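Local coordinates for pyridoxal phosphate homeostasis protein (Bifidobacterium adolescentis ATCC 15703, PDB 3CPG) that probably binds pyridoxal 5'-phosphate on a TIM-barrel scaffold and takes part in keeping the level of that cofactor in balance, at residues R59-I64 with E88-R93; L52-K57 with A70-I75. All coordinates share one frame; numbering follows the deposited sequence.

In the fold
The four segments follow one another through the chain in the TIM barrel, in the order strand 51-55, helix 61-69, the loop into strand 75-77, helix 80-96, so those of the two contacts alternate. Contact 2 pairs the two strands, and contact 1 packs the helices that follow them against each other. Their centres lie about 12 Å apart, and the two apolar cores merge: I64 CG1 rests on T56 CG2 at 3.6 Å, and L90 CD1 meets I75 CD1 at 4.1 Å. K57, the lysine predicted to carry pyridoxal phosphate but without it here, follows T56 directly, and its side chain lies about 8 Å from that of I64.

Contact 1: R59-I64 with E88-R93; sequences RDIGEI and EGLARR
Apolar helix-to-helix packing joins the start of helix 61-69, through I61 and I64, to G89, L90 and R93 of helix 80-96; no hydrogen bond links 59-64 directly to 88-93. I61 has the largest share of the contact. Its CD1 lies 3.7 Å from G89 CA, and G89, with no side chain, leaves the helix surface open to this methyl. A chi1 of -66° sets CG1 of I61 beside the backbone N and leaves CG2 anti to it, turned to R93 and 3.9 Å from NH1. One turn on, I64 crosses L90 at about a right angle, CG2 to CD2 3.7 Å; branched aliphatic chains fill this buried layer, which continues onto I75. The guanidinium of R93 is anchored by a salt bridge to E15, while a water in its plane accepts from NH2 and donates to G62 O, 2.7 Å away. D60 and E63 fix the helix start: E63 N gives a nearly straight bond to D60 OD1 (2.8 Å), and D60 N returns one to E63 OE1 (2.8 Å). This reciprocal pair is a capping box, and it begins the first of two neighbouring helices on the outside of a TIM barrel.

Contact 2: L52-K57 with A70-I75; sequences LLAATK and AGVRMI
V72, in the loop that leads into strand 75-77, lies against A54 and L52 at the apolar centre of the beta-alpha-beta crossover that runs from strand 51-55 through helix 61-69 to strand 75-77 in the TIM barrel. V72 CG1 meets A54 CB at 3.8 Å, and the small alanine leaves room for this branched neighbour; V72 CG2 lies 4.1 Å from L52 CD2, the two side chains crossing at about a right angle. L52 also packs on helix 19-42. M74, a selenomethionine, has CG anti to the backbone N (chi1 176°) and crosses L53 at about a right angle, CG to L53 CB 3.9 Å. Its long unbranched chain lets it touch both L53 and P116 and H118 of strand 113-119. On the side of A54, I75 CB approaches T56 CG2 at 4.2 Å, and the hydroxyl of T56 is hydrogen-bonded to E77, so threonine serves both an apolar and a polar neighbour.

The backbones join where A54 N donates to M74 O at 2.9 Å. Before this pairing, G71 closes helix 61-69 in a Schellman motif, its positive phi easily adopted by glycine. At the polar edge a water extends the pairing, donating to L52 O and accepting from R73 N. R73 NH1 is hydrogen-bonded to I68 O, back in helix 61-69, and also donates to V72 O at 2.8 Å, approaching from above the carbonyl plane while that oxygen stays in the guanidinium plane.

Contact 1: R59-I64 with E88-R93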
loop_
_atom_site.group_PDB
_atom_site.type_symbol
_atom_site.label_atom_id
_atom_site.label_comp_id
_atom_site.label_asym_id
_atom_site.label_seq_id
_atom_site.Cartn_x
_atom_site.Cartn_y
_atom_site.Cartn_z
ATOM N N ARG A 59 11.612 10.377 2.343
ATOM C CA ARG A 59 12.572 10.336 1.243
ATOM C C ARG A 59 12.228 11.443 0.254
ATOM O O ARG A 59 11.056 11.772 0.078
ATOM C CB ARG A 59 12.520 8.977 0.539
ATOM C CG ARG A 59 12.518 7.785 1.482
ATOM C CD ARG A 59 13.716 7.781 2.431
ATOM N NE ARG A 59 13.590 6.687 3.395
ATOM C CZ ARG A 59 14.520 6.338 4.279
ATOM N NH1 ARG A 59 15.675 6.990 4.340
ATOM N NH2 ARG A 59 14.286 5.330 5.111
ATOM N N ASP A 60 13.238 12.028 -0.389
ATOM C CA ASP A 60 12.954 13.087 -1.352
ATOM C C ASP A 60 12.724 12.539 -2.755
ATOM O O ASP A 60 12.888 11.346 -3.002
ATOM C CB ASP A 60 14.065 14.153 -1.372
ATOM C CG ASP A 60 15.416 13.607 -1.791
ATOM O OD1 ASP A 60 15.471 12.697 -2.642
ATOM O OD2 ASP A 60 16.434 14.122 -1.279
ATOM N N ILE A 61 12.329 13.422 -3.665
ATOM C CA ILE A 61 12.048 13.039 -5.046
ATOM C C ILE A 61 13.216 12.326 -5.720
ATOM O O ILE A 61 13.021 11.350 -6.448
ATOM C CB ILE A 61 11.638 14.283 -5.874
ATOM C CG1 ILE A 61 10.301 14.812 -5.352
ATOM C CG2 ILE A 61 11.532 13.935 -7.354
ATOM C CD1 ILE A 61 9.760 16.024 -6.102
ATOM N N GLY A 62 14.428 12.808 -5.484
ATOM C CA GLY A 62 15.583 12.172 -6.090
ATOM C C GLY A 62 15.722 10.731 -5.632
ATOM O O GLY A 62 15.991 9.834 -6.434
ATOM N N GLU A 63 15.541 10.511 -4.334
ATOM C CA GLU A 63 15.641 9.175 -3.755
ATOM C C GLU A 63 14.560 8.246 -4.303
ATOM O O GLU A 63 14.826 7.108 -4.688
ATOM C CB GLU A 63 15.505 9.252 -2.231
ATOM C CG GLU A 63 16.695 9.888 -1.532
ATOM C CD GLU A 63 16.491 10.009 -0.031
ATOM O OE1 GLU A 63 15.676 10.852 0.397
ATOM O OE2 GLU A 63 17.142 9.253 0.720
ATOM N N ILE A 64 13.329 8.732 -4.316
ATOM C CA ILE A 64 12.213 7.927 -4.804
ATOM C C ILE A 64 12.388 7.546 -6.267
ATOM O O ILE A 64 12.131 6.404 -6.650
ATOM C CB ILE A 64 10.878 8.676 -4.626
ATOM C CG1 ILE A 64 10.652 8.957 -3.139
ATOM C CG2 ILE A 64 9.725 7.853 -5.208
ATOM C CD1 ILE A 64 9.457 9.838 -2.850
ATOM N N GLU A 88 3.656 16.775 -7.291
ATOM C CA GLU A 88 3.921 17.422 -8.575
ATOM C C GLU A 88 5.223 16.970 -9.233
ATOM O O GLU A 88 5.228 16.570 -10.401
ATOM C CB GLU A 88 3.924 18.947 -8.414
ATOM C CG GLU A 88 3.975 19.691 -9.739
ATOM C CD GLU A 88 3.756 21.186 -9.585
ATOM O OE1 GLU A 88 4.546 21.838 -8.872
ATOM O OE2 GLU A 88 2.790 21.708 -10.181
ATOM N N GLY A 89 6.321 17.038 -8.484
ATOM C CA GLY A 89 7.613 16.640 -9.016
ATOM C C GLY A 89 7.663 15.170 -9.387
ATOM O O GLY A 89 8.208 14.798 -10.427
ATOM N N LEU A 90 7.115 14.321 -8.524
ATOM C CA LEU A 90 7.096 12.893 -8.800
ATOM C C LEU A 90 6.338 12.589 -10.086
ATOM O O LEU A 90 6.786 11.786 -10.904
ATOM C CB LEU A 90 6.465 12.128 -7.634
ATOM C CG LEU A 90 7.365 11.967 -6.405
ATOM C CD1 LEU A 90 6.549 11.406 -5.235
ATOM C CD2 LEU A 90 8.539 11.044 -6.754
ATOM N N ALA A 91 5.191 13.231 -10.271
ATOM C CA ALA A 91 4.407 12.983 -11.470
ATOM C C ALA A 91 5.201 13.382 -12.707
ATOM O O ALA A 91 5.225 12.650 -13.695
ATOM C CB ALA A 91 3.086 13.756 -11.411
ATOM N N ARG A 92 5.865 14.534 -12.647
ATOM C CA ARG A 92 6.641 15.002 -13.791
ATOM C C ARG A 92 7.776 14.037 -14.113
ATOM O O ARG A 92 7.945 13.638 -15.263
ATOM C CB ARG A 92 7.225 16.396 -13.535
ATOM C CG ARG A 92 7.747 17.057 -14.812
ATOM C CD ARG A 92 8.702 18.221 -14.542
ATOM N NE ARG A 92 10.050 17.756 -14.219
ATOM C CZ ARG A 92 10.561 17.712 -12.993
ATOM N NH1 ARG A 92 9.841 18.108 -11.951
ATOM N NH2 ARG A 92 11.800 17.271 -12.810
ATOM N N ARG A 93 8.552 13.673 -13.093
ATOM C CA ARG A 93 9.673 12.754 -13.260
ATOM C C ARG A 93 9.216 11.399 -13.794
ATOM O O ARG A 93 9.867 10.816 -14.657
ATOM C CB ARG A 93 10.413 12.565 -11.926
ATOM C CG ARG A 93 11.209 13.796 -11.463
ATOM C CD ARG A 93 12.468 13.996 -12.304
ATOM N NE ARG A 93 13.465 12.945 -12.088
ATOM C CZ ARG A 93 14.318 12.919 -11.067
ATOM N NH1 ARG A 93 14.304 13.888 -10.160
ATOM N NH2 ARG A 93 15.185 11.919 -10.947
HETATM O O HOH W 1 17.061 10.405 -8.825
#

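Contact 2: L52-K57 with A70-I75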
loop_
_atom_site.group_PDB
_atom_site.type_symbol
_atom_site.label_atom_id
_atom_site.label_comp_id
_atom_site.label_asym_id
_atom_site.label_seq_id
_atom_site.Cartn_x
_atom_site.Cartn_y
_atom_site.Cartn_z
ATOM N N LEU A 52 5.974 -5.129 -5.262
ATOM C CA LEU A 52 6.746 -4.348 -4.313
ATOM C C LEU A 52 6.283 -2.901 -4.269
ATOM O O LEU A 52 6.243 -2.222 -5.299
ATOM C CB LEU A 52 8.232 -4.382 -4.684
ATOM C CG LEU A 52 9.158 -3.382 -3.982
ATOM C CD1 LEU A 52 9.193 -3.635 -2.472
ATOM C CD2 LEU A 52 10.555 -3.508 -4.578
ATOM N N LEU A 53 5.918 -2.446 -3.075
ATOM C CA LEU A 53 5.517 -1.062 -2.869
ATOM C C LEU A 53 6.629 -0.457 -2.036
ATOM O O LEU A 53 6.953 -0.966 -0.961
ATOM C CB LEU A 53 4.193 -0.954 -2.097
ATOM C CG LEU A 53 3.758 0.451 -1.623
ATOM C CD1 LEU A 53 2.294 0.422 -1.273
ATOM C CD2 LEU A 53 4.535 0.901 -0.402
ATOM N N ALA A 54 7.236 0.612 -2.530
ATOM C CA ALA A 54 8.291 1.251 -1.768
ATOM C C ALA A 54 7.637 2.260 -0.832
ATOM O O ALA A 54 6.862 3.103 -1.277
ATOM C CB ALA A 54 9.273 1.952 -2.706
ATOM N N ALA A 55 7.920 2.141 0.463
ATOM C CA ALA A 55 7.383 3.067 1.457
ATOM C C ALA A 55 8.343 4.241 1.367
ATOM O O ALA A 55 9.492 4.142 1.795
ATOM C CB ALA A 55 7.425 2.439 2.848
ATOM N N THR A 56 7.864 5.351 0.819
ATOM C CA THR A 56 8.714 6.512 0.593
ATOM C C THR A 56 8.723 7.632 1.627
ATOM O O THR A 56 9.260 8.713 1.366
ATOM C CB THR A 56 8.400 7.111 -0.792
ATOM O OG1 THR A 56 6.986 7.335 -0.913
ATOM C CG2 THR A 56 8.837 6.145 -1.891
ATOM N N LYS A 57 8.161 7.382 2.805
ATOM C CA LYS A 57 8.132 8.413 3.834
ATOM C C LYS A 57 9.534 8.933 4.143
ATOM O O LYS A 57 10.489 8.156 4.235
ATOM C CB LYS A 57 7.491 7.867 5.114
ATOM C CG LYS A 57 8.212 6.665 5.707
ATOM C CD LYS A 57 7.599 6.275 7.046
ATOM C CE LYS A 57 8.322 5.087 7.662
ATOM N NZ LYS A 57 7.787 4.744 9.012
ATOM N N ALA A 70 15.227 1.825 -10.509
ATOM C CA ALA A 70 15.836 0.533 -10.201
ATOM C C ALA A 70 14.865 -0.636 -10.308
ATOM O O ALA A 70 15.269 -1.791 -10.170
ATOM C CB ALA A 70 16.451 0.562 -8.812
ATOM N N GLY A 71 13.586 -0.345 -10.536
ATOM C CA GLY A 71 12.617 -1.418 -10.672
ATOM C C GLY A 71 11.312 -1.279 -9.910
ATOM O O GLY A 71 10.382 -2.060 -10.139
ATOM N N VAL A 72 11.230 -0.309 -9.004
ATOM C CA VAL A 72 10.004 -0.110 -8.232
ATOM C C VAL A 72 8.887 0.414 -9.128
ATOM O O VAL A 72 9.096 1.337 -9.911
ATOM C CB VAL A 72 10.232 0.880 -7.074
ATOM C CG1 VAL A 72 8.899 1.259 -6.449
ATOM C CG2 VAL A 72 11.143 0.245 -6.031
ATOM N N ARG A 73 7.700 -0.176 -9.009
ATOM C CA ARG A 73 6.565 0.231 -9.828
ATOM C C ARG A 73 5.328 0.571 -9.002
ATOM O O ARG A 73 4.211 0.550 -9.505
ATOM C CB ARG A 73 6.236 -0.871 -10.835
ATOM C CG ARG A 73 7.345 -1.108 -11.849
ATOM C CD ARG A 73 7.454 0.061 -12.829
ATOM N NE ARG A 73 8.529 -0.125 -13.804
ATOM C CZ ARG A 73 9.797 0.211 -13.591
ATOM N NH1 ARG A 73 10.157 0.754 -12.436
ATOM N NH2 ARG A 73 10.707 0.005 -14.534
HETATM N N MSE A 74 5.541 0.873 -7.728
HETATM C CA MSE A 74 4.454 1.256 -6.843
HETATM C C MSE A 74 5.039 1.944 -5.618
HETATM O O MSE A 74 6.039 1.490 -5.070
HETATM C CB MSE A 74 3.648 0.026 -6.425
HETATM C CG MSE A 74 2.538 0.348 -5.419
HETATM SE SE MSE A 74 1.120 -0.994 -5.237
HETATM C CE MSE A 74 2.149 -2.500 -5.605
ATOM N N ILE A 75 4.440 3.055 -5.199
ATOM C CA ILE A 75 4.941 3.747 -4.019
ATOM C C ILE A 75 3.803 4.073 -3.069
ATOM O O ILE A 75 2.643 4.160 -3.474
ATOM C CB ILE A 75 5.672 5.075 -4.363
ATOM C CG1 ILE A 75 4.682 6.089 -4.938
ATOM C CG2 ILE A 75 6.822 4.805 -5.335
ATOM C CD1 ILE A 75 5.294 7.451 -5.224
HETATM O O HOH W 2 7.024 -2.476 -7.834
#